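Endoglucanase A (Clostridium acetobutylicum, PDB 3IK2) probably cleaves internal beta-1,4-glucosidic bonds of cellulose and related glucans, as a family 44 glycoside hydrolase with a TIM-like barrel. Local coordinates at residues S468-W472 / K483-V487; Y163-S167 / D216-E220; F229-N233 / C325-L331; F27-V32 / V395-N400; W66-V72 / S82-F87. One frame throughout, in Å; residues are numbered along the deposited sequence.

Interaction 1. Residues S468-W472 / K483-V487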
# COMPACT_ATOMS: atom_id res chain seq x y z
N SER A 468 -0.98 -3.38 34.91
CA SER A 468 -0.52 -2.03 34.63
C SER A 468 -0.69 -1.66 33.16
O SER A 468 -0.62 -2.51 32.29
CB SER A 468 0.93 -1.84 35.08
OG SER A 468 1.80 -2.69 34.34
N GLY A 469 -0.90 -0.37 32.91
CA GLY A 469 -1.01 0.15 31.56
C GLY A 469 -0.19 1.42 31.39
O GLY A 469 -0.27 2.34 32.20
N GLN A 470 0.62 1.44 30.33
CA GLN A 470 1.34 2.66 29.91
C GLN A 470 0.76 3.20 28.60
O GLN A 470 0.22 2.43 27.79
CB GLN A 470 2.82 2.37 29.74
CG GLN A 470 3.54 2.10 31.05
CD GLN A 470 5.04 1.89 30.83
OE1 GLN A 470 5.84 2.72 31.22
NE2 GLN A 470 5.41 0.78 30.20
N VAL A 471 0.88 4.50 28.39
CA VAL A 471 0.17 5.15 27.31
C VAL A 471 1.06 6.16 26.58
O VAL A 471 1.70 6.97 27.23
CB VAL A 471 -1.12 5.86 27.82
CG1 VAL A 471 -1.87 6.51 26.65
CG2 VAL A 471 -2.04 4.88 28.61
N TRP A 472 1.08 6.09 25.24
CA TRP A 472 1.82 7.05 24.39
C TRP A 472 0.90 7.61 23.33
O TRP A 472 0.07 6.91 22.81
CB TRP A 472 3.01 6.38 23.69
CG TRP A 472 4.14 5.96 24.60
CD1 TRP A 472 5.32 6.62 24.83
CD2 TRP A 472 4.19 4.77 25.37
NE1 TRP A 472 6.10 5.90 25.70
CE2 TRP A 472 5.43 4.76 26.05
CE3 TRP A 472 3.30 3.70 25.55
CZ2 TRP A 472 5.80 3.72 26.90
CZ3 TRP A 472 3.67 2.66 26.40
CH2 TRP A 472 4.91 2.67 27.06
N LYS A 483 4.89 10.22 26.02
CA LYS A 483 4.39 9.31 27.03
C LYS A 483 3.36 10.06 27.86
O LYS A 483 3.65 11.14 28.40
CB LYS A 483 5.51 8.78 27.91
CG LYS A 483 5.07 7.65 28.86
CD LYS A 483 6.25 7.08 29.62
CE LYS A 483 5.98 5.64 30.05
NZ LYS A 483 5.31 5.54 31.37
N ARG A 484 2.16 9.49 27.93
CA ARG A 484 1.09 10.09 28.69
C ARG A 484 0.98 9.41 30.06
O ARG A 484 1.72 8.50 30.39
CB ARG A 484 -0.22 10.07 27.89
CG ARG A 484 0.06 10.12 26.38
CD ARG A 484 -0.91 10.95 25.55
NE ARG A 484 -0.20 11.76 24.55
CZ ARG A 484 -0.69 12.86 23.99
NH1 ARG A 484 -1.91 13.31 24.31
NH2 ARG A 484 0.04 13.54 23.12
N ASP A 485 0.06 9.88 30.87
CA ASP A 485 -0.14 9.31 32.19
C ASP A 485 -0.49 7.82 32.13
O ASP A 485 -1.27 7.38 31.26
CB ASP A 485 -1.25 10.10 32.89
CG ASP A 485 -1.07 10.16 34.39
OD1 ASP A 485 0.10 10.21 34.89
OD2 ASP A 485 -2.12 10.18 35.06
N ASP A 486 0.07 7.04 33.06
CA ASP A 486 -0.25 5.61 33.13
C ASP A 486 -1.73 5.42 33.36
O ASP A 486 -2.39 6.29 33.94
CB ASP A 486 0.51 4.91 34.24
CG ASP A 486 1.99 4.83 33.98
OD1 ASP A 486 2.48 5.36 32.97
OD2 ASP A 486 2.69 4.24 34.82
N VAL A 487 -2.23 4.28 32.90
CA VAL A 487 -3.53 3.79 33.32
C VAL A 487 -3.59 3.79 34.86
O VAL A 487 -2.71 3.26 35.54
CB VAL A 487 -3.85 2.40 32.72
CG1 VAL A 487 -5.12 1.82 33.35
CG2 VAL A 487 -4.04 2.53 31.22
O HOH W 1 -1.18 1.09 35.28
O HOH W 2 2.44 5.97 30.45

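Interaction 2. Residues Y163-S167 / D216-E220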
# COMPACT_ATOMS: atom_id res chain seq x y z
N TYR A 163 21.09 -10.53 -5.02
CA TYR A 163 20.48 -10.64 -3.69
C TYR A 163 20.09 -12.07 -3.29
O TYR A 163 19.87 -12.34 -2.12
CB TYR A 163 19.25 -9.72 -3.60
CG TYR A 163 19.59 -8.24 -3.76
CD1 TYR A 163 20.48 -7.61 -2.87
CD2 TYR A 163 19.03 -7.47 -4.79
CE1 TYR A 163 20.79 -6.28 -2.99
CE2 TYR A 163 19.34 -6.09 -4.92
CZ TYR A 163 20.23 -5.53 -4.01
OH TYR A 163 20.56 -4.20 -4.08
N GLY A 164 20.01 -12.95 -4.28
CA GLY A 164 19.42 -14.27 -4.12
C GLY A 164 17.91 -14.29 -4.17
O GLY A 164 17.23 -13.25 -4.34
N SER A 165 17.36 -15.48 -4.02
CA SER A 165 15.93 -15.64 -4.04
C SER A 165 15.26 -14.93 -2.86
O SER A 165 15.87 -14.73 -1.82
CB SER A 165 15.58 -17.13 -4.03
OG SER A 165 14.18 -17.27 -3.93
N ALA A 166 13.99 -14.56 -3.05
CA ALA A 166 13.07 -14.11 -2.00
C ALA A 166 12.97 -15.02 -0.79
O ALA A 166 12.61 -14.56 0.28
CB ALA A 166 11.67 -13.93 -2.57
N SER A 167 13.24 -16.32 -0.95
CA SER A 167 13.25 -17.26 0.16
C SER A 167 14.38 -17.00 1.16
O SER A 167 14.31 -17.50 2.28
CB SER A 167 13.36 -18.71 -0.33
OG SER A 167 14.51 -18.89 -1.12
N ASP A 216 12.54 -16.54 -10.13
CA ASP A 216 12.52 -16.67 -8.68
C ASP A 216 11.20 -17.26 -8.23
O ASP A 216 10.24 -16.50 -7.97
CB ASP A 216 12.83 -15.32 -8.01
CG ASP A 216 12.97 -15.43 -6.49
OD1 ASP A 216 12.79 -16.54 -5.92
OD2 ASP A 216 13.25 -14.38 -5.87
N PRO A 217 11.13 -18.62 -8.18
CA PRO A 217 9.89 -19.33 -7.82
C PRO A 217 9.27 -18.87 -6.50
O PRO A 217 8.07 -19.01 -6.32
CB PRO A 217 10.32 -20.83 -7.76
CG PRO A 217 11.54 -20.91 -8.61
CD PRO A 217 12.23 -19.56 -8.51
N ALA A 218 10.07 -18.31 -5.62
CA ALA A 218 9.67 -17.94 -4.25
C ALA A 218 9.22 -16.47 -4.17
O ALA A 218 8.69 -16.03 -3.16
CB ALA A 218 10.85 -18.19 -3.29
N ALA A 219 9.45 -15.70 -5.23
CA ALA A 219 9.05 -14.30 -5.24
C ALA A 219 7.55 -14.16 -5.51
O ALA A 219 6.93 -14.99 -6.19
CB ALA A 219 9.86 -13.52 -6.24
N GLU A 220 6.98 -13.10 -4.96
CA GLU A 220 5.53 -12.86 -5.02
C GLU A 220 5.18 -11.81 -6.08
O GLU A 220 5.96 -10.86 -6.32
CB GLU A 220 5.03 -12.40 -3.66
CG GLU A 220 4.87 -13.54 -2.67
CD GLU A 220 4.53 -13.04 -1.27
OE1 GLU A 220 4.64 -11.81 -1.01
OE2 GLU A 220 4.19 -13.88 -0.42

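Interaction 3. Residues F229-N233 / C325-L331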
# COMPACT_ATOMS: atom_id res chain seq x y z
N PHE A 229 -11.32 3.04 -8.11
CA PHE A 229 -12.52 2.24 -8.22
C PHE A 229 -12.98 2.05 -9.66
O PHE A 229 -13.52 0.99 -10.01
CB PHE A 229 -13.67 2.84 -7.38
CG PHE A 229 -14.80 1.89 -7.17
CD1 PHE A 229 -14.89 1.16 -5.99
CD2 PHE A 229 -15.74 1.67 -8.18
CE1 PHE A 229 -15.94 0.25 -5.80
CE2 PHE A 229 -16.78 0.75 -8.01
CZ PHE A 229 -16.89 0.04 -6.81
N SER A 230 -12.80 3.08 -10.47
CA SER A 230 -13.16 3.02 -11.89
C SER A 230 -12.50 1.85 -12.65
O SER A 230 -13.16 1.18 -13.47
CB SER A 230 -12.88 4.37 -12.56
OG SER A 230 -12.89 4.21 -13.96
N ALA A 231 -11.22 1.59 -12.35
CA ALA A 231 -10.52 0.40 -12.87
C ALA A 231 -10.97 -0.90 -12.25
O ALA A 231 -10.95 -1.93 -12.91
CB ALA A 231 -9.00 0.54 -12.73
N PHE A 232 -11.33 -0.87 -10.96
CA PHE A 232 -11.87 -2.07 -10.28
C PHE A 232 -13.17 -2.50 -10.95
O PHE A 232 -13.53 -3.69 -10.94
CB PHE A 232 -12.25 -1.80 -8.81
CG PHE A 232 -11.15 -1.23 -7.95
CD1 PHE A 232 -11.44 -0.81 -6.64
CD2 PHE A 232 -9.81 -1.11 -8.41
CE1 PHE A 232 -10.44 -0.28 -5.80
CE2 PHE A 232 -8.81 -0.57 -7.59
CZ PHE A 232 -9.13 -0.15 -6.28
N ASN A 233 -13.88 -1.51 -11.48
CA ASN A 233 -15.28 -1.65 -11.84
C ASN A 233 -15.36 -2.23 -13.25
O ASN A 233 -15.72 -3.41 -13.43
CB ASN A 233 -15.97 -0.27 -11.67
CG ASN A 233 -17.46 -0.24 -12.05
OD1 ASN A 233 -18.05 0.84 -12.22
ND2 ASN A 233 -18.07 -1.41 -12.18
N CYS A 325 -21.99 3.37 -6.87
CA CYS A 325 -21.47 2.00 -6.78
C CYS A 325 -21.48 1.46 -5.33
O CYS A 325 -20.49 0.89 -4.88
CB CYS A 325 -20.08 1.90 -7.42
SG CYS A 325 -19.98 2.66 -9.05
N LYS A 326 -22.61 1.67 -4.64
CA LYS A 326 -22.82 1.20 -3.27
C LYS A 326 -22.52 -0.26 -3.16
O LYS A 326 -22.07 -0.73 -2.11
CB LYS A 326 -24.28 1.41 -2.80
CG LYS A 326 -24.57 2.80 -2.35
CD LYS A 326 -26.05 3.05 -2.08
CE LYS A 326 -26.31 4.55 -2.20
NZ LYS A 326 -25.35 5.32 -1.28
N TRP A 327 -22.77 -1.00 -4.25
CA TRP A 327 -22.48 -2.43 -4.26
C TRP A 327 -20.99 -2.78 -4.00
O TRP A 327 -20.69 -3.91 -3.55
CB TRP A 327 -22.95 -3.08 -5.57
CG TRP A 327 -22.40 -2.40 -6.81
CD1 TRP A 327 -23.01 -1.45 -7.55
CD2 TRP A 327 -21.11 -2.62 -7.42
NE1 TRP A 327 -22.21 -1.06 -8.58
CE2 TRP A 327 -21.03 -1.76 -8.53
CE3 TRP A 327 -20.01 -3.45 -7.13
CZ2 TRP A 327 -19.90 -1.71 -9.37
CZ3 TRP A 327 -18.90 -3.39 -7.96
CH2 TRP A 327 -18.86 -2.54 -9.07
N GLY A 328 -20.09 -1.83 -4.28
CA GLY A 328 -18.65 -2.05 -4.14
C GLY A 328 -18.03 -1.62 -2.81
O GLY A 328 -16.80 -1.66 -2.64
N LEU A 329 -18.88 -1.16 -1.88
CA LEU A 329 -18.45 -0.70 -0.57
C LEU A 329 -19.24 -1.45 0.54
O LEU A 329 -20.40 -1.76 0.34
CB LEU A 329 -18.62 0.81 -0.43
CG LEU A 329 -17.73 1.70 -1.33
CD1 LEU A 329 -17.98 3.24 -1.07
CD2 LEU A 329 -16.22 1.34 -1.21
N PRO A 330 -18.60 -1.77 1.68
CA PRO A 330 -17.23 -1.42 2.05
C PRO A 330 -16.20 -2.16 1.21
O PRO A 330 -16.41 -3.32 0.88
CB PRO A 330 -17.16 -1.83 3.53
CG PRO A 330 -18.11 -3.00 3.63
CD PRO A 330 -19.27 -2.53 2.76
N LEU A 331 -15.08 -1.51 0.88
CA LEU A 331 -14.13 -2.07 -0.09
C LEU A 331 -13.50 -3.42 0.26
O LEU A 331 -13.47 -4.34 -0.59
CB LEU A 331 -13.02 -1.05 -0.48
CG LEU A 331 -12.09 -1.44 -1.65
CD1 LEU A 331 -12.84 -1.58 -3.01
CD2 LEU A 331 -10.92 -0.45 -1.78

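Interaction 4. Residues F27-V32 / V395-N400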
# COMPACT_ATOMS: atom_id res chain seq x y z
N PHE A 27 10.67 8.20 5.13
CA PHE A 27 10.37 9.16 6.16
C PHE A 27 11.61 9.58 6.90
O PHE A 27 12.50 8.75 7.20
CB PHE A 27 9.41 8.54 7.14
CG PHE A 27 8.09 8.16 6.53
CD1 PHE A 27 7.62 6.84 6.59
CD2 PHE A 27 7.29 9.13 5.91
CE1 PHE A 27 6.38 6.49 6.07
CE2 PHE A 27 6.05 8.79 5.36
CZ PHE A 27 5.60 7.46 5.44
N SER A 28 11.70 10.87 7.21
CA SER A 28 12.84 11.39 7.98
C SER A 28 12.94 10.68 9.33
O SER A 28 14.04 10.36 9.78
CB SER A 28 12.77 12.93 8.14
OG SER A 28 11.50 13.31 8.68
N ASN A 29 11.80 10.45 9.99
CA ASN A 29 11.81 9.74 11.28
C ASN A 29 10.56 8.88 11.60
O ASN A 29 9.83 9.14 12.55
CB ASN A 29 12.08 10.72 12.43
CG ASN A 29 12.40 10.02 13.74
OD1 ASN A 29 12.82 8.84 13.75
ND2 ASN A 29 12.18 10.72 14.85
N ALA A 30 10.33 7.85 10.78
CA ALA A 30 9.21 6.96 11.01
C ALA A 30 9.58 5.54 10.62
O ALA A 30 10.13 5.30 9.52
CB ALA A 30 7.98 7.41 10.26
N LYS A 31 9.29 4.62 11.55
CA LYS A 31 9.49 3.18 11.39
C LYS A 31 8.63 2.54 10.30
O LYS A 31 7.38 2.51 10.41
CB LYS A 31 9.21 2.47 12.74
CG LYS A 31 9.57 0.98 12.74
CD LYS A 31 11.05 0.78 12.57
CE LYS A 31 11.38 -0.62 12.17
NZ LYS A 31 11.47 -1.49 13.34
N VAL A 32 9.27 1.99 9.28
CA VAL A 32 8.53 1.21 8.27
C VAL A 32 8.99 -0.24 8.17
O VAL A 32 10.10 -0.56 8.58
CB VAL A 32 8.54 1.87 6.86
CG1 VAL A 32 7.86 3.25 6.89
CG2 VAL A 32 9.96 1.92 6.30
N VAL A 395 1.49 11.95 9.51
CA VAL A 395 1.62 10.64 8.90
C VAL A 395 2.76 9.87 9.59
O VAL A 395 2.60 8.69 9.96
CB VAL A 395 1.81 10.70 7.35
CG1 VAL A 395 2.36 9.35 6.80
CG2 VAL A 395 0.49 11.08 6.66
N GLN A 396 3.89 10.53 9.81
CA GLN A 396 4.99 9.83 10.46
C GLN A 396 4.60 9.43 11.88
O GLN A 396 4.91 8.33 12.31
CB GLN A 396 6.26 10.69 10.46
CG GLN A 396 6.77 10.99 9.09
CD GLN A 396 8.19 11.53 9.10
OE1 GLN A 396 9.03 11.04 9.84
NE2 GLN A 396 8.47 12.50 8.24
N SER A 397 3.87 10.29 12.60
CA SER A 397 3.39 9.92 13.95
C SER A 397 2.56 8.64 13.95
O SER A 397 2.67 7.84 14.87
CB SER A 397 2.54 11.01 14.60
OG SER A 397 3.07 12.28 14.43
N ALA A 398 1.68 8.48 12.97
CA ALA A 398 0.83 7.30 12.86
C ALA A 398 1.66 6.05 12.72
O ALA A 398 1.42 5.09 13.45
CB ALA A 398 -0.17 7.44 11.72
N PHE A 399 2.65 6.07 11.83
CA PHE A 399 3.56 4.95 11.67
C PHE A 399 4.31 4.65 12.98
O PHE A 399 4.43 3.49 13.40
CB PHE A 399 4.57 5.21 10.54
CG PHE A 399 4.05 4.91 9.16
CD1 PHE A 399 3.36 5.88 8.42
CD2 PHE A 399 4.26 3.64 8.58
CE1 PHE A 399 2.88 5.59 7.11
CE2 PHE A 399 3.79 3.36 7.27
CZ PHE A 399 3.10 4.33 6.54
N ASN A 400 4.86 5.68 13.60
CA ASN A 400 5.55 5.53 14.90
C ASN A 400 4.62 5.10 16.03
O ASN A 400 5.05 4.42 16.95
CB ASN A 400 6.29 6.81 15.29
CG ASN A 400 7.48 7.03 14.44
OD1 ASN A 400 8.09 6.06 13.99
ND2 ASN A 400 7.83 8.29 14.18
O HOH W 3 11.16 6.20 14.22
O HOH W 4 5.24 1.49 11.51

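Interaction 5. Residues W66-V72 / S82-F87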
# COMPACT_ATOMS: atom_id res chain seq x y z
N TRP A 66 14.88 9.05 -11.90
CA TRP A 66 15.01 7.96 -10.94
C TRP A 66 16.44 7.78 -10.39
O TRP A 66 16.61 7.43 -9.21
CB TRP A 66 14.34 6.65 -11.46
CG TRP A 66 12.95 6.45 -10.85
CD1 TRP A 66 12.21 7.40 -10.18
CD2 TRP A 66 12.14 5.26 -10.88
NE1 TRP A 66 11.01 6.86 -9.78
CE2 TRP A 66 10.93 5.56 -10.20
CE3 TRP A 66 12.31 3.97 -11.43
CZ2 TRP A 66 9.88 4.61 -10.03
CZ3 TRP A 66 11.26 3.02 -11.26
CH2 TRP A 66 10.06 3.35 -10.58
N LEU A 67 17.46 8.05 -11.21
CA LEU A 67 18.85 8.11 -10.72
C LEU A 67 19.05 9.11 -9.57
O LEU A 67 19.70 8.79 -8.59
CB LEU A 67 19.84 8.41 -11.87
CG LEU A 67 20.05 7.28 -12.88
CD1 LEU A 67 20.72 7.80 -14.15
CD2 LEU A 67 20.92 6.19 -12.28
N THR A 68 18.46 10.31 -9.68
CA THR A 68 18.59 11.31 -8.62
C THR A 68 17.73 11.01 -7.39
O THR A 68 18.22 11.09 -6.28
CB THR A 68 18.39 12.79 -9.15
OG1 THR A 68 17.02 13.01 -9.56
CG2 THR A 68 19.32 13.06 -10.34
N LEU A 69 16.46 10.65 -7.60
CA LEU A 69 15.53 10.28 -6.55
C LEU A 69 16.06 9.18 -5.63
O LEU A 69 15.85 9.21 -4.41
CB LEU A 69 14.15 9.91 -7.13
CG LEU A 69 13.01 9.67 -6.12
CD1 LEU A 69 12.70 10.95 -5.34
CD2 LEU A 69 11.72 9.08 -6.75
N TYR A 70 16.72 8.20 -6.21
CA TYR A 70 17.22 7.05 -5.43
C TYR A 70 18.70 7.18 -5.05
O TYR A 70 19.29 6.25 -4.51
CB TYR A 70 16.86 5.72 -6.14
CG TYR A 70 15.36 5.50 -6.08
CD1 TYR A 70 14.54 5.83 -7.15
CD2 TYR A 70 14.76 5.01 -4.92
CE1 TYR A 70 13.13 5.66 -7.07
CE2 TYR A 70 13.35 4.84 -4.83
CZ TYR A 70 12.55 5.17 -5.90
OH TYR A 70 11.19 5.00 -5.79
N ASP A 71 19.27 8.37 -5.31
CA ASP A 71 20.59 8.73 -4.76
C ASP A 71 21.69 7.81 -5.26
O ASP A 71 22.61 7.45 -4.52
CB ASP A 71 20.53 8.73 -3.23
CG ASP A 71 19.53 9.73 -2.69
OD1 ASP A 71 19.59 10.91 -3.10
OD2 ASP A 71 18.69 9.36 -1.84
N VAL A 72 21.57 7.42 -6.53
CA VAL A 72 22.56 6.62 -7.23
C VAL A 72 23.78 7.51 -7.45
O VAL A 72 23.63 8.61 -7.98
CB VAL A 72 21.99 6.16 -8.61
CG1 VAL A 72 23.00 5.31 -9.36
CG2 VAL A 72 20.66 5.42 -8.43
N SER A 82 20.91 0.04 -11.30
CA SER A 82 21.50 0.80 -10.18
C SER A 82 20.45 1.53 -9.32
O SER A 82 20.64 1.70 -8.12
CB SER A 82 22.60 1.76 -10.67
OG SER A 82 22.06 2.89 -11.33
N VAL A 83 19.35 1.96 -9.94
CA VAL A 83 18.25 2.57 -9.22
C VAL A 83 17.64 1.55 -8.23
O VAL A 83 17.43 1.86 -7.05
CB VAL A 83 17.18 3.14 -10.22
CG1 VAL A 83 15.85 3.48 -9.51
CG2 VAL A 83 17.72 4.37 -11.02
N TYR A 84 17.35 0.35 -8.73
CA TYR A 84 16.76 -0.75 -7.93
C TYR A 84 17.74 -1.34 -6.90
O TYR A 84 17.34 -1.71 -5.80
CB TYR A 84 16.20 -1.86 -8.85
CG TYR A 84 14.88 -1.50 -9.53
CD1 TYR A 84 13.83 -2.41 -9.55
CD2 TYR A 84 14.69 -0.26 -10.14
CE1 TYR A 84 12.64 -2.11 -10.17
CE2 TYR A 84 13.49 0.06 -10.75
CZ TYR A 84 12.47 -0.88 -10.77
OH TYR A 84 11.29 -0.59 -11.39
N THR A 85 19.01 -1.44 -7.26
CA THR A 85 19.98 -1.89 -6.27
C THR A 85 20.24 -0.83 -5.17
O THR A 85 20.35 -1.16 -3.99
CB THR A 85 21.24 -2.58 -6.90
OG1 THR A 85 22.02 -1.63 -7.64
CG2 THR A 85 20.81 -3.72 -7.85
N ALA A 86 20.25 0.45 -5.52
CA ALA A 86 20.33 1.48 -4.46
C ALA A 86 19.11 1.34 -3.54
O ALA A 86 19.24 1.31 -2.32
CB ALA A 86 20.41 2.89 -5.06
N PHE A 87 17.92 1.25 -4.15
CA PHE A 87 16.67 1.03 -3.42
C PHE A 87 16.70 -0.20 -2.48
O PHE A 87 16.50 -0.06 -1.28
CB PHE A 87 15.47 0.96 -4.38
CG PHE A 87 14.17 0.68 -3.68
CD1 PHE A 87 13.49 1.68 -3.04
CD2 PHE A 87 13.63 -0.62 -3.69
CE1 PHE A 87 12.28 1.40 -2.38
CE2 PHE A 87 12.43 -0.90 -3.02
CZ PHE A 87 11.77 0.12 -2.37

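Interaction 1. Residues S468-W472 / K483-V487
Trp472 and Lys483 form a non-hydrogen-bonded antiparallel pair in the beta hairpin of strands 468-475 and 481-484, at one edge of the large sheet that stands apart from the barrel. The hairpin is tied by Arg484 N to Val471 O at 2.7 Å and, further along, by Val487 N to Gly469 O at 2.8 Å. Gly469 has no side chain, which leaves room for Val487 to pack over its backbone.

A trans chi1 (-171°) and an extended run of methylenes carry Lys483 across the indole: CG sits over the five-membered ring of Trp472, 4.1 Å from its centroid, a CH-pi contact. A bend at chi4 brings NZ to Gln470 OE1, to which it donates at 2.9 Å. A salt bridge to Asp486 OD1, with a weak hydrogen bond at 3.3 Å, gives the ammonium a second partner. One water accepts from both Lys483 NZ and Val471 N, while another bridges Gly469 N and Val487 O. On the face that carries Val471 and Arg484, Val471 CG2 meets Val487 CG2 at 4.0 Å, with Tyr497 touching both valines, and Arg484 turns its guanidinium to Asp475.

Lysine thus serves in two ways, its methylenes covering an indole and its ammonium gathering amide, carboxylate and water. Waters supplement the direct backbone bonds, so the edge is held by mixed chemistry, with buried valines on its other face.

Interaction 2. Residues Y163-S167 / D216-E220
Asp216 turns its carboxylate onto Ser165 and Ala166, and each oxygen takes its own donor from them. Asp216 OD2 offers its syn lone pair, on the side of the other oxygen, to Ala166 N at 2.9 Å, in a nearly straight bond (167° at the hydrogen). Asp216 OD1 is gripped from opposite faces of the carboxylate plane: Ser165 OG donates from one in a short bond of 2.5 Å, lying 31° out of it, and Ala218 N comes over the other at 3.3 Å, making an Asx turn. A trans chi1 (175°) brings the serine hydroxyl to this place; the same OG accepts from Ser167 N, an ST turn.

Beside the carboxylate small side chains pack together: Ala166 CB lies 4.1 Å from Ala219 CB, and Ala218 CB meets Ser167 CB at 3.9 Å. Alanine suits these spots because the backbones approach closely, as at Ala166 and Ala219, whose CA atoms are 5.2 Å apart.

The contact lies just past the ends of helices 152-163 and 198-215, in the loops that lead to the neighbouring barrel strands 174-177 and 220-226. One carboxylate therefore joins two loops, and its three donors fix its rotation; such bonding would be expected to favour the ionised form of the aspartate.

Interaction 3. Residues F229-N233 / C325-L331
Helix 229-234, which follows barrel strand 220-226, turns Phe229, Phe232 and Asn233 toward the 3-10 turn 326-328 and the start of helix 331-342. The backbones stay well apart, the nearest CA atoms being those of Asn233 and Gly328 at 8.4 Å, so side chains span the gap. This is packing around a TIM-like barrel, between the run after one strand and the run that leads to strand 347-353. A cis peptide before Pro330, the N-cap residue, swings the chain into helix 331-342.

Phe229 is the main bridge, a trans chi1 (-165°) carrying its ring to Cys325 and Gly328. Its CE2 meets Cys325 CB at 3.5 Å, and the sulfur of that cysteine makes an oblique sulfur-aromatic contact, 4.9 Å from SG to the ring centroid. Gly328 lies at the ring edge, its CA in the ring plane, a closeness that suits glycine. Phe229 CZ also stands over a face of the Trp327 ring, though the two planes meet obliquely at 59°.

Deeper, Phe232 crosses Leu331 at about a right angle, CE1 to CD1 3.9 Å, with Trp278 of barrel strand 273-278 touching both. Asn233 instead approaches the indole at its edge, the amide and ring planes 62° apart, and Asn233 ND2 rests 3.4 Å from Trp327 CZ2.

Interaction 4. Residues F27-V32 / V395-N400
Asn400 OD1 accepts from Lys31 N at 3.1 Å and from a water that also bonds Asn29 OD1, while the other end of the same amide works in the reverse sense. Asn400 ND2 donates to Asn29 O at 2.7 Å in an almost straight bond (169°), with the acceptor lying in the amide plane. An asparagine so placed answers a backbone carbonyl and a backbone N-H together, as a neighbouring strand would.

One helical turn earlier Gln396 grips the loop with both ends of its amide too, one on backbone and one on a hydroxyl. With CG opposite the carbonyl carbon (chi1 -62°), the extended chain carries OE1 to Asn29 N at 2.8 Å, and NE2 meets Ser28 OG at 3.2 Å; NE2 also bonds Asn392. Ala30 is small enough to bring the loop close to the helix, its CB 3.7 Å from Gln396 CB.

The inner side is apolar. Phe27 CE1 stands over the centre of the Phe399 ring, 3.7 Å above its plane, but the rings are oblique to each other. Val32 CG1 touches the Phe399 ring and Val395 CG1 touches Phe27.

Segment 27-32 links barrel strands 22-23 and 34-37, whereas helix 393-403 follows strand 379-384, so the contact joins the runs after the first and last strands where the barrel closes. Two side-chain amides thus satisfy Asn29 N, Asn29 O and Lys31 N, in a loop without regular structure, and aromatic packing holds it to the helix.

Interaction 5. Residues W66-V72 / S82-F87
Val83, Tyr70 and Trp66 bury the most surface here, with the branched valine as the centre. At a chi1 of 166°, Val83 points its two methyls at different partners. CG1 meets Tyr70 CD1 at 3.6 Å, and CG2 presses on the helix backbone at Leu67 N, 3.7 Å away. A beta-branched residue suits such a site, filling the space between a ring and a helix.

Tyr70 lies side by side with Phe87, the two pointing the same way; Tyr70 CE2 comes to 3.6 Å from Phe87 CD1, with the ring planes close to perpendicular but the approach oblique. Tyr70 CE1 also covers one face of the Trp66 indole. Trp66 in turn meets Tyr84, its CZ3 3.7 Å from Tyr84 CE2, while the hydroxyl of that tyrosine sits at the indole edge and bonds Thr102 O. Beyond Val83, Val72 CG1 touches Ser82 OG at 3.3 Å; this hydroxyl is engaged by Lys76 O. Val72 CG2 packs on Ala86 CB, whose small size lets the chains come near.

Ile37 of strand 34-37 backs Trp66, Tyr70 and Val83, placing the cluster between helix 82-93 and the barrel wall. Helix 65-69 ends in a Schellman motif with Asp71 at C-prime, and helix 82-93 is the main helix of the beta-alpha-beta crossover from strand 34-37 to strand 99-103, the unit from which TIM barrels are built.

Overall arrangement
Interactions 3 and 5 are the buried contacts, made of aromatic and aliphatic side chains without a hydrogen bond between their segments, and they lie on opposite sides of the chain's centre. Interactions 1, 2 and 4 are partly buried and combine polar bonds with packing: a carboxylate joins loops in interaction 2, side-chain amides hold a loop to a helix in interaction 4, and backbone bonds with waters tie the hairpin of interaction 1. Interactions 2 to 5 surround the barrel, whereas interaction 1 belongs to the separate sheet, about 21 Å from interaction 4 between centres. Interactions 2 and 5 touch where Tyr163 packs on Thr85 of helix 82-93.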